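Local coordinates for rhusiopathiae surface protein B (Erysipelothrix rhusiopathiae, PDB 3V10) that probably binds collagen as a cell-wall surface adhesin, this chain being its collagen-binding region, whose two domains fit the collagen hug model, at residues I85-L90 against E103-L108; L185-P190 against L247-P252; N123-E128 against I151-T156; G171-E176 against T303-M308. All coordinates share one frame; numbering follows the deposited sequence.

Contact 1 of 4, residues I85-L90 against E103-L108; sequences ITLGEL and EDVLQL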
loop_
_atom_site.group_PDB
_atom_site.type_symbol
_atom_site.label_atom_id
_atom_site.label_comp_id
_atom_site.label_asym_id
_atom_site.label_seq_id
_atom_site.Cartn_x
_atom_site.Cartn_y
_atom_site.Cartn_z
ATOM N N ILE A 85 -26.001 -9.144 -7.565
ATOM C CA ILE A 85 -26.038 -10.585 -7.576
ATOM C C ILE A 85 -24.594 -11.067 -7.515
ATOM O O ILE A 85 -23.734 -10.552 -8.223
ATOM C CB ILE A 85 -26.768 -11.106 -8.848
ATOM C CG1 ILE A 85 -26.430 -12.573 -9.096
ATOM C CG2 ILE A 85 -26.398 -10.257 -10.046
ATOM C CD1 ILE A 85 -26.336 -13.404 -7.843
ATOM N N THR A 86 -24.336 -12.036 -6.637
ATOM C CA THR A 86 -23.004 -12.596 -6.466
ATOM C C THR A 86 -22.753 -13.646 -7.537
ATOM O O THR A 86 -23.369 -14.712 -7.536
ATOM C CB THR A 86 -22.857 -13.230 -5.074
ATOM O OG1 THR A 86 -23.209 -12.261 -4.079
ATOM C CG2 THR A 86 -21.425 -13.683 -4.842
ATOM N N LEU A 87 -21.847 -13.324 -8.455
ATOM C CA LEU A 87 -21.513 -14.212 -9.560
ATOM C C LEU A 87 -20.181 -14.914 -9.386
ATOM O O LEU A 87 -19.931 -15.935 -10.016
ATOM C CB LEU A 87 -21.492 -13.429 -10.875
ATOM C CG LEU A 87 -22.815 -13.315 -11.630
ATOM C CD1 LEU A 87 -23.122 -14.597 -12.348
ATOM C CD2 LEU A 87 -23.904 -12.984 -10.663
ATOM N N GLY A 88 -19.321 -14.368 -8.538
ATOM C CA GLY A 88 -18.031 -14.993 -8.345
ATOM C C GLY A 88 -17.472 -14.747 -6.969
ATOM O O GLY A 88 -18.030 -13.989 -6.173
ATOM N N GLU A 89 -16.355 -15.401 -6.692
ATOM C CA GLU A 89 -15.697 -15.270 -5.409
ATOM C C GLU A 89 -14.192 -15.334 -5.613
ATOM O O GLU A 89 -13.688 -16.232 -6.287
ATOM C CB GLU A 89 -16.157 -16.405 -4.495
ATOM C CG GLU A 89 -15.563 -16.414 -3.110
ATOM C CD GLU A 89 -16.191 -17.492 -2.252
ATOM O OE1 GLU A 89 -17.421 -17.446 -2.055
ATOM O OE2 GLU A 89 -15.460 -18.388 -1.784
ATOM N N LEU A 90 -13.480 -14.368 -5.039
ATOM C CA LEU A 90 -12.028 -14.333 -5.135
ATOM C C LEU A 90 -11.420 -14.744 -3.808
ATOM O O LEU A 90 -11.802 -14.227 -2.754
ATOM C CB LEU A 90 -11.528 -12.927 -5.474
ATOM C CG LEU A 90 -11.563 -12.458 -6.925
ATOM C CD1 LEU A 90 -11.192 -10.986 -6.973
ATOM C CD2 LEU A 90 -10.594 -13.288 -7.762
ATOM N N GLU A 103 -23.129 -19.858 -7.910
ATOM C CA GLU A 103 -24.416 -20.344 -8.405
ATOM C C GLU A 103 -25.135 -19.464 -9.430
ATOM O O GLU A 103 -25.540 -19.940 -10.492
ATOM C CB GLU A 103 -25.358 -20.577 -7.218
ATOM C CG GLU A 103 -26.736 -21.113 -7.584
ATOM C CD GLU A 103 -26.682 -22.512 -8.159
ATOM O OE1 GLU A 103 -25.824 -23.306 -7.712
ATOM O OE2 GLU A 103 -27.506 -22.824 -9.043
ATOM N N ASP A 104 -25.295 -18.185 -9.116
ATOM C CA ASP A 104 -26.014 -17.288 -10.005
ATOM C C ASP A 104 -25.397 -16.967 -11.356
ATOM O O ASP A 104 -25.940 -16.154 -12.101
ATOM C CB ASP A 104 -26.348 -15.995 -9.272
ATOM C CG ASP A 104 -27.411 -16.196 -8.207
ATOM O OD1 ASP A 104 -28.555 -16.540 -8.570
ATOM O OD2 ASP A 104 -27.100 -16.017 -7.010
ATOM N N VAL A 105 -24.275 -17.596 -11.689
ATOM C CA VAL A 105 -23.684 -17.338 -12.993
ATOM C C VAL A 105 -24.605 -17.970 -14.028
ATOM O O VAL A 105 -24.560 -17.639 -15.212
ATOM C CB VAL A 105 -22.264 -17.934 -13.108
ATOM C CG1 VAL A 105 -22.329 -19.445 -13.106
ATOM C CG2 VAL A 105 -21.586 -17.411 -14.371
ATOM N N LEU A 106 -25.472 -18.860 -13.560
ATOM C CA LEU A 106 -26.415 -19.559 -14.428
ATOM C C LEU A 106 -27.565 -18.662 -14.890
ATOM O O LEU A 106 -28.442 -19.095 -15.638
ATOM C CB LEU A 106 -26.978 -20.780 -13.697
ATOM C CG LEU A 106 -25.962 -21.852 -13.301
ATOM C CD1 LEU A 106 -26.640 -22.984 -12.521
ATOM C CD2 LEU A 106 -25.309 -22.390 -14.564
ATOM N N GLN A 107 -27.545 -17.410 -14.444
ATOM C CA GLN A 107 -28.575 -16.431 -14.785
ATOM C C GLN A 107 -28.348 -15.767 -16.141
ATOM O O GLN A 107 -29.242 -15.696 -16.991
ATOM C CB GLN A 107 -28.602 -15.330 -13.717
ATOM C CG GLN A 107 -28.747 -15.804 -12.269
ATOM C CD GLN A 107 -30.198 -15.983 -11.842
ATOM O OE1 GLN A 107 -30.863 -16.957 -12.218
ATOM N NE2 GLN A 107 -30.700 -15.030 -11.055
ATOM N N LEU A 108 -27.127 -15.276 -16.308
ATOM C CA LEU A 108 -26.723 -14.546 -17.495
ATOM C C LEU A 108 -26.394 -15.324 -18.770
ATOM O O LEU A 108 -25.946 -16.475 -18.741
ATOM C CB LEU A 108 -25.553 -13.635 -17.126
ATOM C CG LEU A 108 -25.717 -12.910 -15.784
ATOM C CD1 LEU A 108 -24.508 -12.019 -15.558
ATOM C CD2 LEU A 108 -27.000 -12.086 -15.768
HETATM O O HOH W 1 -24.632 -16.894 -6.587
#
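Leu87 meets Val105 and Asp104 through its two methyls. CD1 is directed at Val105 and also lies over the Asp104 carbonyl; as modelled it is 3.5 Å from Val105 CB, but its distance to the Val105 backbone is too short to be real, so the exact seat of this methyl is doubtful. Leu87 CD2 is 4.1 Å from Asp104 CB, and the two side chains stand roughly perpendicular. Val105 turns CG2 to the leucine, since a chi1 of 68° for CG1 leaves CG2 anti to the backbone N. Further along, Leu108 CD1 lies 4.3 Å from Leu87 CD1. Ile85 runs obliquely across Asp104, although the placing of its terminal methyl against the carboxylate is again doubtful.

The polar link is made by one water. It donates to Thr86 O at 2.7 Å and to Asp104 OD2, also at 2.7 Å, and accepts from Asp104 N at 2.9 Å. Asp104 can present both groups to it because CG lies beside its own backbone N (chi1 -70°). Strand and short 3-10 turn are thus joined by this water together with the leucine.

Leu87 and Gly88 together stand opposite the single residue Val75, which makes a classic beta bulge in the pairing of strand 85-93 with strand 71-77. Leu87 also bonds through its backbone to Met102, after strand 96-101. Phe45 and Pro47 touch Val105, while Ile314 of the C-terminal strand 311-315 packs on Leu87.

Contact 2 of 4, residues L185-P190 against L247-P252; sequences LNINSP and LTVMIP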
loop_
_atom_site.group_PDB
_atom_site.type_symbol
_atom_site.label_atom_id
_atom_site.label_comp_id
_atom_site.label_asym_id
_atom_site.label_seq_id
_atom_site.Cartn_x
_atom_site.Cartn_y
_atom_site.Cartn_z
ATOM N N LEU A 185 6.314 10.026 11.078
ATOM C CA LEU A 185 6.774 11.414 11.070
ATOM C C LEU A 185 8.175 11.328 11.690
ATOM O O LEU A 185 8.319 11.068 12.883
ATOM C CB LEU A 185 5.880 12.315 11.933
ATOM C CG LEU A 185 4.375 12.334 11.658
ATOM C CD1 LEU A 185 3.722 13.422 12.521
ATOM C CD2 LEU A 185 4.107 12.590 10.188
ATOM N N ASN A 186 9.207 11.525 10.878
ATOM C CA ASN A 186 10.586 11.439 11.363
ATOM C C ASN A 186 11.121 12.821 11.712
ATOM O O ASN A 186 11.525 13.576 10.832
ATOM C CB ASN A 186 11.445 10.783 10.284
ATOM C CG ASN A 186 10.863 9.463 9.818
ATOM O OD1 ASN A 186 11.025 8.436 10.476
ATOM N ND2 ASN A 186 10.159 9.487 8.695
ATOM N N ILE A 187 11.142 13.129 13.007
ATOM C CA ILE A 187 11.575 14.435 13.488
ATOM C C ILE A 187 12.967 14.462 14.095
ATOM O O ILE A 187 13.264 13.750 15.052
ATOM C CB ILE A 187 10.582 14.978 14.533
ATOM C CG1 ILE A 187 9.159 14.874 13.979
ATOM C CG2 ILE A 187 10.919 16.425 14.881
ATOM C CD1 ILE A 187 8.073 15.210 14.986
ATOM N N ASN A 188 13.809 15.312 13.524
ATOM C CA ASN A 188 15.178 15.483 13.977
ATOM C C ASN A 188 16.037 14.226 13.922
ATOM O O ASN A 188 16.596 13.799 14.937
ATOM C CB ASN A 188 15.200 16.060 15.395
ATOM C CG ASN A 188 16.534 16.687 15.734
ATOM O OD1 ASN A 188 17.431 16.729 14.892
ATOM N ND2 ASN A 188 16.675 17.180 16.959
ATOM N N SER A 189 16.138 13.633 12.736
ATOM C CA SER A 189 16.972 12.453 12.539
ATOM C C SER A 189 18.437 12.821 12.798
ATOM O O SER A 189 19.180 12.039 13.392
ATOM C CB SER A 189 16.839 11.914 11.108
ATOM O OG SER A 189 15.609 11.242 10.909
ATOM N N PRO A 190 18.872 14.018 12.352
ATOM C CA PRO A 190 20.260 14.459 12.551
ATOM C C PRO A 190 20.650 14.644 14.012
ATOM O O PRO A 190 21.841 14.709 14.339
ATOM C CB PRO A 190 20.318 15.782 11.790
ATOM C CG PRO A 190 19.279 15.615 10.725
ATOM C CD PRO A 190 18.155 14.965 11.482
ATOM N N LEU A 247 -3.361 16.512 13.059
ATOM C CA LEU A 247 -2.539 15.966 14.133
ATOM C C LEU A 247 -1.360 16.927 14.277
ATOM O O LEU A 247 -0.616 17.169 13.321
ATOM C CB LEU A 247 -2.055 14.556 13.772
ATOM C CG LEU A 247 -1.239 13.781 14.812
ATOM C CD1 LEU A 247 -1.269 12.283 14.475
ATOM C CD2 LEU A 247 0.190 14.302 14.831
ATOM N N THR A 248 -1.211 17.491 15.469
ATOM C CA THR A 248 -0.151 18.453 15.724
ATOM C C THR A 248 0.838 17.925 16.744
ATOM O O THR A 248 0.448 17.360 17.761
ATOM C CB THR A 248 -0.744 19.783 16.244
ATOM O OG1 THR A 248 -1.727 20.253 15.317
ATOM C CG2 THR A 248 0.354 20.843 16.417
ATOM N N VAL A 249 2.123 18.103 16.454
ATOM C CA VAL A 249 3.184 17.662 17.343
ATOM C C VAL A 249 3.997 18.889 17.713
ATOM O O VAL A 249 4.499 19.597 16.835
ATOM C CB VAL A 249 4.121 16.640 16.648
ATOM C CG1 VAL A 249 5.223 16.188 17.608
ATOM C CG2 VAL A 249 3.313 15.447 16.163
ATOM N N MET A 250 4.111 19.146 19.012
ATOM C CA MET A 250 4.870 20.283 19.507
ATOM C C MET A 250 5.943 19.776 20.462
ATOM O O MET A 250 5.652 19.024 21.399
ATOM C CB MET A 250 3.934 21.281 20.208
ATOM C CG MET A 250 2.996 22.006 19.245
ATOM S SD MET A 250 1.697 23.007 20.046
ATOM C CE MET A 250 0.351 21.852 19.984
ATOM N N ILE A 251 7.187 20.164 20.209
ATOM C CA ILE A 251 8.303 19.735 21.049
ATOM C C ILE A 251 9.136 20.924 21.520
ATOM O O ILE A 251 9.741 21.630 20.713
ATOM C CB ILE A 251 9.231 18.765 20.289
ATOM C CG1 ILE A 251 8.415 17.609 19.706
ATOM C CG2 ILE A 251 10.301 18.223 21.236
ATOM C CD1 ILE A 251 9.215 16.686 18.809
ATOM N N PRO A 252 9.169 21.167 22.838
ATOM C CA PRO A 252 9.949 22.287 23.380
ATOM C C PRO A 252 11.431 22.158 23.030
ATOM O O PRO A 252 11.958 21.054 22.947
ATOM C CB PRO A 252 9.715 22.173 24.885
ATOM C CG PRO A 252 8.347 21.575 24.971
ATOM C CD PRO A 252 8.381 20.513 23.898
#
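Ile187 and Val249 meet end on across a beta sandwich, with Ile187 CD1 4.0 Å from Val249 CG1. Their strands belong to opposing sheets of the collagen-binding domain, an arrangement in keeping with its DEv-IgG fold. The chains run nearly the same way, 15° from parallel, and with their axes 11.1 Å apart the two strands meet here through their side chains. Val249 uses both methyls: Val249 CG2 lies 4.2 Å from Leu185 CD1, and there the two side chains pass alongside, pointing opposite ways. Leu185 CD1 also touches Leu247 CD2 at 4.3 Å. At the other end Ile187 CD1 meets Ile251 CD1, likewise at 4.3 Å. Ile187 CD1 gets there because Ile187 CG1 stands anti to the carbonyl carbon (chi1 -50°) and the chain runs on extended.

All five residues are buried. Around them, Tyr167 packs on Leu185 and Ile187, Val263 on Leu185, Tyr265 on Leu247 and Phe261 on Ile251. Strand 180-187 is held in its sheet by backbone bonds from Leu185 to Val263 and from Ile187 to Phe261; Leu247 is bonded to Asp202 in the facing sheet. Past Ile187 the chain turns at Asn188, which has a left-handed backbone conformation. There Asn188 O is hydrogen-bonded to Thr260 OG1, and Asn188 OD1 to Glu192 N.

Contact 3 of 4, residues N123-E128 against I151-T156; sequences NAYRGE and ISQPGT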
loop_
_atom_site.group_PDB
_atom_site.type_symbol
_atom_site.label_atom_id
_atom_site.label_comp_id
_atom_site.label_asym_id
_atom_site.label_seq_id
_atom_site.Cartn_x
_atom_site.Cartn_y
_atom_site.Cartn_z
ATOM N N ASN A 123 11.527 -8.260 -0.495
ATOM C CA ASN A 123 12.839 -8.357 -1.128
ATOM C C ASN A 123 13.848 -8.722 -0.051
ATOM O O ASN A 123 14.103 -7.939 0.858
ATOM C CB ASN A 123 13.191 -7.020 -1.794
ATOM C CG ASN A 123 14.682 -6.852 -2.030
ATOM O OD1 ASN A 123 15.384 -7.792 -2.410
ATOM N ND2 ASN A 123 15.168 -5.635 -1.822
ATOM N N ALA A 124 14.407 -9.922 -0.162
ATOM C CA ALA A 124 15.363 -10.438 0.816
ATOM C C ALA A 124 16.816 -10.026 0.595
ATOM O O ALA A 124 17.663 -10.250 1.463
ATOM C CB ALA A 124 15.264 -11.957 0.864
ATOM N N TYR A 125 17.104 -9.421 -0.553
ATOM C CA TYR A 125 18.465 -8.997 -0.876
ATOM C C TYR A 125 19.019 -7.995 0.131
ATOM O O TYR A 125 18.343 -7.040 0.503
ATOM C CB TYR A 125 18.504 -8.376 -2.274
ATOM C CG TYR A 125 19.886 -7.945 -2.721
ATOM C CD1 TYR A 125 20.894 -8.885 -2.932
ATOM C CD2 TYR A 125 20.174 -6.604 -2.961
ATOM C CE1 TYR A 125 22.160 -8.497 -3.378
ATOM C CE2 TYR A 125 21.433 -6.206 -3.407
ATOM C CZ TYR A 125 22.419 -7.160 -3.614
ATOM O OH TYR A 125 23.662 -6.777 -4.074
ATOM N N ARG A 126 20.257 -8.213 0.564
ATOM C CA ARG A 126 20.897 -7.316 1.520
ATOM C C ARG A 126 22.328 -7.000 1.098
ATOM O O ARG A 126 23.105 -6.433 1.874
ATOM C CB ARG A 126 20.897 -7.945 2.915
ATOM C CG ARG A 126 19.506 -8.185 3.490
ATOM C CD ARG A 126 18.824 -6.880 3.880
ATOM N NE ARG A 126 17.479 -7.105 4.407
ATOM C CZ ARG A 126 16.427 -7.453 3.670
ATOM N NH1 ARG A 126 16.552 -7.615 2.362
ATOM N NH2 ARG A 126 15.247 -7.646 4.245
ATOM N N GLY A 127 22.668 -7.363 -0.137
ATOM C CA GLY A 127 24.008 -7.117 -0.649
ATOM C C GLY A 127 24.390 -5.652 -0.787
ATOM O O GLY A 127 23.534 -4.766 -0.805
ATOM N N GLU A 128 25.692 -5.398 -0.895
ATOM C CA GLU A 128 26.212 -4.039 -1.029
ATOM C C GLU A 128 25.836 -3.358 -2.346
ATOM O O GLU A 128 25.381 -2.214 -2.352
ATOM C CB GLU A 128 27.741 -4.045 -0.885
ATOM C CG GLU A 128 28.248 -4.414 0.502
ATOM C CD GLU A 128 27.779 -5.781 0.953
ATOM O OE1 GLU A 128 27.969 -6.758 0.195
ATOM O OE2 GLU A 128 27.223 -5.878 2.070
ATOM N N ILE A 151 12.072 -4.679 -10.716
ATOM C CA ILE A 151 12.062 -4.229 -9.333
ATOM C C ILE A 151 13.464 -3.923 -8.840
ATOM O O ILE A 151 14.372 -4.742 -8.960
ATOM C CB ILE A 151 11.445 -5.301 -8.402
ATOM C CG1 ILE A 151 9.971 -5.518 -8.755
ATOM C CG2 ILE A 151 11.591 -4.873 -6.940
ATOM C CD1 ILE A 151 9.332 -6.672 -8.010
ATOM N N SER A 152 13.630 -2.736 -8.277
ATOM C CA SER A 152 14.923 -2.325 -7.761
ATOM C C SER A 152 15.218 -2.947 -6.406
ATOM O O SER A 152 14.398 -2.891 -5.488
ATOM C CB SER A 152 14.986 -0.805 -7.630
ATOM O OG SER A 152 16.142 -0.425 -6.905
ATOM N N GLN A 153 16.398 -3.544 -6.297
ATOM C CA GLN A 153 16.851 -4.144 -5.054
ATOM C C GLN A 153 18.034 -3.294 -4.630
ATOM O O GLN A 153 19.171 -3.570 -5.003
ATOM C CB GLN A 153 17.296 -5.584 -5.281
ATOM C CG GLN A 153 16.166 -6.537 -5.588
ATOM C CD GLN A 153 16.668 -7.925 -5.914
ATOM O OE1 GLN A 153 17.148 -8.179 -7.019
ATOM N NE2 GLN A 153 16.578 -8.830 -4.945
ATOM N N PRO A 154 17.776 -2.239 -3.844
ATOM C CA PRO A 154 18.832 -1.338 -3.377
ATOM C C PRO A 154 19.919 -2.014 -2.556
ATOM O O PRO A 154 19.646 -2.893 -1.740
ATOM C CB PRO A 154 18.061 -0.295 -2.572
ATOM C CG PRO A 154 16.935 -1.104 -1.995
ATOM C CD PRO A 154 16.492 -1.916 -3.195
ATOM N N GLY A 155 21.159 -1.603 -2.788
ATOM C CA GLY A 155 22.267 -2.167 -2.046
ATOM C C GLY A 155 22.314 -1.526 -0.677
ATOM O O GLY A 155 21.679 -0.494 -0.451
ATOM N N THR A 156 23.053 -2.141 0.237
ATOM C CA THR A 156 23.193 -1.626 1.592
ATOM C C THR A 156 24.623 -1.124 1.785
ATOM O O THR A 156 25.571 -1.907 1.764
ATOM C CB THR A 156 22.902 -2.725 2.634
ATOM O OG1 THR A 156 21.564 -3.213 2.455
ATOM C CG2 THR A 156 23.064 -2.176 4.043
HETATM O O HOH W 2 17.792 -4.829 -1.419
HETATM O O HOH W 3 20.951 -4.557 -0.009
#
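Gln153 enters the 123-128 loop between Asn123 and Tyr125. Its CB lies 3.8 Å from Tyr125 CD2, approaching that side of the ring obliquely. With chi1 at -70° and the chain extended beyond it, Gln153 CG then passes 3.5 Å from Asn123 OD1, and CD nears Tyr125 CB. At the tip, Gln153 NE2 donates to Asn123 OD1 at 3.0 Å, almost straight (171°). The acceptor lies in the glutamine amide plane, but the donor stands above the asparagine carbonyl plane, the two amides being turned 65° apart. The opposite face of that plane receives Tyr125 N, closing an Asx turn, so two N-H groups grip Asn123 OD1. Glu60 OE1 is a second partner for Gln153 NE2.

Further on the contact becomes backbone to backbone. Thr156 N donates to Gly127 O at 2.9 Å. Gly155 brings its CA close against the Gly127 and Glu128 carbonyls, with a CA-H...O contact from Gly155 CA to Glu128 O at 3.1 Å. One water joins Gly127 O, Pro154 O and Thr156 OG1; another lies between Asn123 ND2, Tyr125 O and Pro154 O. Tyr125 has Gly127 N over the centre of one ring face, and its OH bonds to Asp129 O. Arg126 NH1 folds back to Asn123 O and Tyr125 O.

Strand 150-153 lies between strands 20-21 and 131-134, with Gln153 bonded through its backbone to Lys131. Val61 of strand 61-65 packs on Asn123 and Gln153, joining the loop after strand 112-123 to this small sheet.

Contact 4 of 4, residues G171-E176 against T303-M308; sequences GTFSTE and TSVVNM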
loop_
_atom_site.group_PDB
_atom_site.type_symbol
_atom_site.label_atom_id
_atom_site.label_comp_id
_atom_site.label_asym_id
_atom_site.label_seq_id
_atom_site.Cartn_x
_atom_site.Cartn_y
_atom_site.Cartn_z
ATOM N N GLY A 171 4.614 6.844 4.362
ATOM C CA GLY A 171 3.398 6.100 4.624
ATOM C C GLY A 171 3.239 4.949 3.661
ATOM O O GLY A 171 3.823 4.944 2.575
ATOM N N THR A 172 2.456 3.959 4.067
ATOM C CA THR A 172 2.207 2.809 3.216
ATOM C C THR A 172 0.972 2.082 3.718
ATOM O O THR A 172 0.419 2.419 4.772
ATOM C CB THR A 172 3.422 1.845 3.188
ATOM O OG1 THR A 172 3.210 0.848 2.178
ATOM C CG2 THR A 172 3.622 1.167 4.544
ATOM N N PHE A 173 0.528 1.102 2.943
ATOM C CA PHE A 173 -0.643 0.323 3.298
ATOM C C PHE A 173 -0.271 -0.701 4.352
ATOM O O PHE A 173 0.879 -1.137 4.436
ATOM C CB PHE A 173 -1.205 -0.372 2.050
ATOM C CG PHE A 173 -0.182 -1.159 1.279
ATOM C CD1 PHE A 173 0.150 -2.456 1.660
ATOM C CD2 PHE A 173 0.466 -0.591 0.185
ATOM C CE1 PHE A 173 1.115 -3.180 0.962
ATOM C CE2 PHE A 173 1.435 -1.305 -0.520
ATOM C CZ PHE A 173 1.761 -2.602 -0.130
ATOM N N SER A 174 -1.250 -1.068 5.173
ATOM C CA SER A 174 -1.034 -2.062 6.207
ATOM C C SER A 174 -1.299 -3.442 5.621
ATOM O O SER A 174 -2.174 -3.613 4.763
ATOM C CB SER A 174 -1.985 -1.834 7.381
ATOM O OG SER A 174 -1.855 -2.865 8.352
ATOM N N THR A 175 -0.519 -4.417 6.070
ATOM C CA THR A 175 -0.707 -5.795 5.633
ATOM C C THR A 175 -1.270 -6.570 6.825
ATOM O O THR A 175 -1.497 -7.779 6.742
ATOM C CB THR A 175 0.618 -6.452 5.186
ATOM O OG1 THR A 175 1.576 -6.367 6.245
ATOM C CG2 THR A 175 1.180 -5.758 3.945
ATOM N N GLU A 176 -1.506 -5.862 7.932
ATOM C CA GLU A 176 -2.047 -6.486 9.141
ATOM C C GLU A 176 -3.527 -6.142 9.340
ATOM O O GLU A 176 -4.280 -6.915 9.921
ATOM C CB GLU A 176 -1.205 -6.074 10.357
ATOM C CG GLU A 176 -1.900 -5.220 11.417
ATOM C CD GLU A 176 -0.898 -4.706 12.454
ATOM O OE1 GLU A 176 -0.377 -5.538 13.226
ATOM O OE2 GLU A 176 -0.576 -3.492 12.505
ATOM N N THR A 303 3.052 13.173 1.509
ATOM C CA THR A 303 3.158 11.893 0.832
ATOM C C THR A 303 1.774 11.284 0.637
ATOM O O THR A 303 0.762 11.892 0.986
ATOM C CB THR A 303 4.078 10.923 1.598
ATOM O OG1 THR A 303 4.486 9.870 0.719
ATOM C CG2 THR A 303 3.361 10.320 2.787
ATOM N N SER A 304 1.723 10.097 0.054
ATOM C CA SER A 304 0.442 9.457 -0.174
ATOM C C SER A 304 0.618 7.978 -0.436
ATOM O O SER A 304 1.726 7.505 -0.699
ATOM C CB SER A 304 -0.260 10.104 -1.365
ATOM O OG SER A 304 0.473 9.888 -2.556
ATOM N N VAL A 305 -0.490 7.256 -0.344
ATOM C CA VAL A 305 -0.504 5.823 -0.586
ATOM C C VAL A 305 -1.508 5.577 -1.703
ATOM O O VAL A 305 -2.658 6.018 -1.629
ATOM C CB VAL A 305 -0.937 5.033 0.682
ATOM C CG1 VAL A 305 -0.910 3.530 0.401
ATOM C CG2 VAL A 305 -0.010 5.360 1.840
ATOM N N VAL A 306 -1.069 4.892 -2.753
ATOM C CA VAL A 306 -1.957 4.589 -3.865
ATOM C C VAL A 306 -2.986 3.585 -3.365
ATOM O O VAL A 306 -2.661 2.705 -2.565
ATOM C CB VAL A 306 -1.174 3.988 -5.058
ATOM C CG1 VAL A 306 -2.132 3.578 -6.161
ATOM C CG2 VAL A 306 -0.185 5.016 -5.593
ATOM N N ASN A 307 -4.225 3.739 -3.822
ATOM C CA ASN A 307 -5.326 2.858 -3.434
ATOM C C ASN A 307 -4.868 1.407 -3.444
ATOM O O ASN A 307 -4.403 0.894 -4.463
ATOM C CB ASN A 307 -6.513 3.048 -4.388
ATOM C CG ASN A 307 -7.733 2.255 -3.966
ATOM O OD1 ASN A 307 -7.713 1.028 -3.959
ATOM N ND2 ASN A 307 -8.806 2.956 -3.609
ATOM N N MET A 308 -5.019 0.745 -2.302
ATOM C CA MET A 308 -4.578 -0.635 -2.165
ATOM C C MET A 308 -5.682 -1.691 -2.143
ATOM O O MET A 308 -5.429 -2.851 -1.800
ATOM C CB MET A 308 -3.699 -0.758 -0.910
ATOM C CG MET A 308 -4.341 -0.344 0.428
ATOM S SD MET A 308 -4.604 1.447 0.783
ATOM C CE MET A 308 -6.236 1.326 1.408
HETATM O O HOH W 4 5.867 7.616 1.726
#
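The Phe173 ring has Val305 CG1 at its edge, near the ring plane, and Met308 CB approaching obliquely. Thr172 OG1 stands over one face, 3.7 Å above the plane of the Phe173 ring and offset toward its rim; that hydroxyl is itself hydrogen-bonded to Ser25 O. Nearer the backbone, Phe173 CB packs against Met308 CG at 3.5 Å, the two side chains lying head to tail. A chi1 of 52° puts the ring between its own backbone N and carbonyl carbon and leads it away from the second strand, leaving CB to do the touching. Val305 covers the backbone instead: Val305 CG2 lies 3.6 Å from Thr172 N, and CG1 3.8 Å from Phe173 N, a buried amide with no hydrogen-bonding partner in the model. Thr303 CG2 comes to 4.0 Å from Gly171 N, and a water joins that N to Thr303 OG1.

The strands run 13° apart with axes 6.1 Å from each other, yet side chains pack here on side chains and backbone, without sheet pairing. Two sheets of the collagen-binding domain's sandwich meet, in keeping with its DEv-IgG fold: Thr172 bonds through its backbone to Asn182 in one, Val305 to Tyr277 in the other. Trp183 of strand 180-187 packs on Thr303 and Val305. Pro27 and Leu66, from loops of the neighbouring Ig-like domain, touch Phe173, and Tyr277 of strand 276-286 packs on Met308.

In the fold
From the N terminus, contact 1 closes first, folding the loop after strand 96-101 back on strand 85-93. Contact 3 follows in series, bringing 151-156 against the loop that follows strand 112-123, before strand 167-173. Contact 4 then opens at 171-176 and closes only at 303-308, and contact 2 opens and closes within that span; none of the four cross. Contact 2 joins the facing sheets of the collagen-binding domain, while contact 4 joins them again near the middle of the molecule, its centre about 22 Å from that of contact 2. Strand 311-315 then runs into the first domain's sheet, consistent with the latch of the hug model.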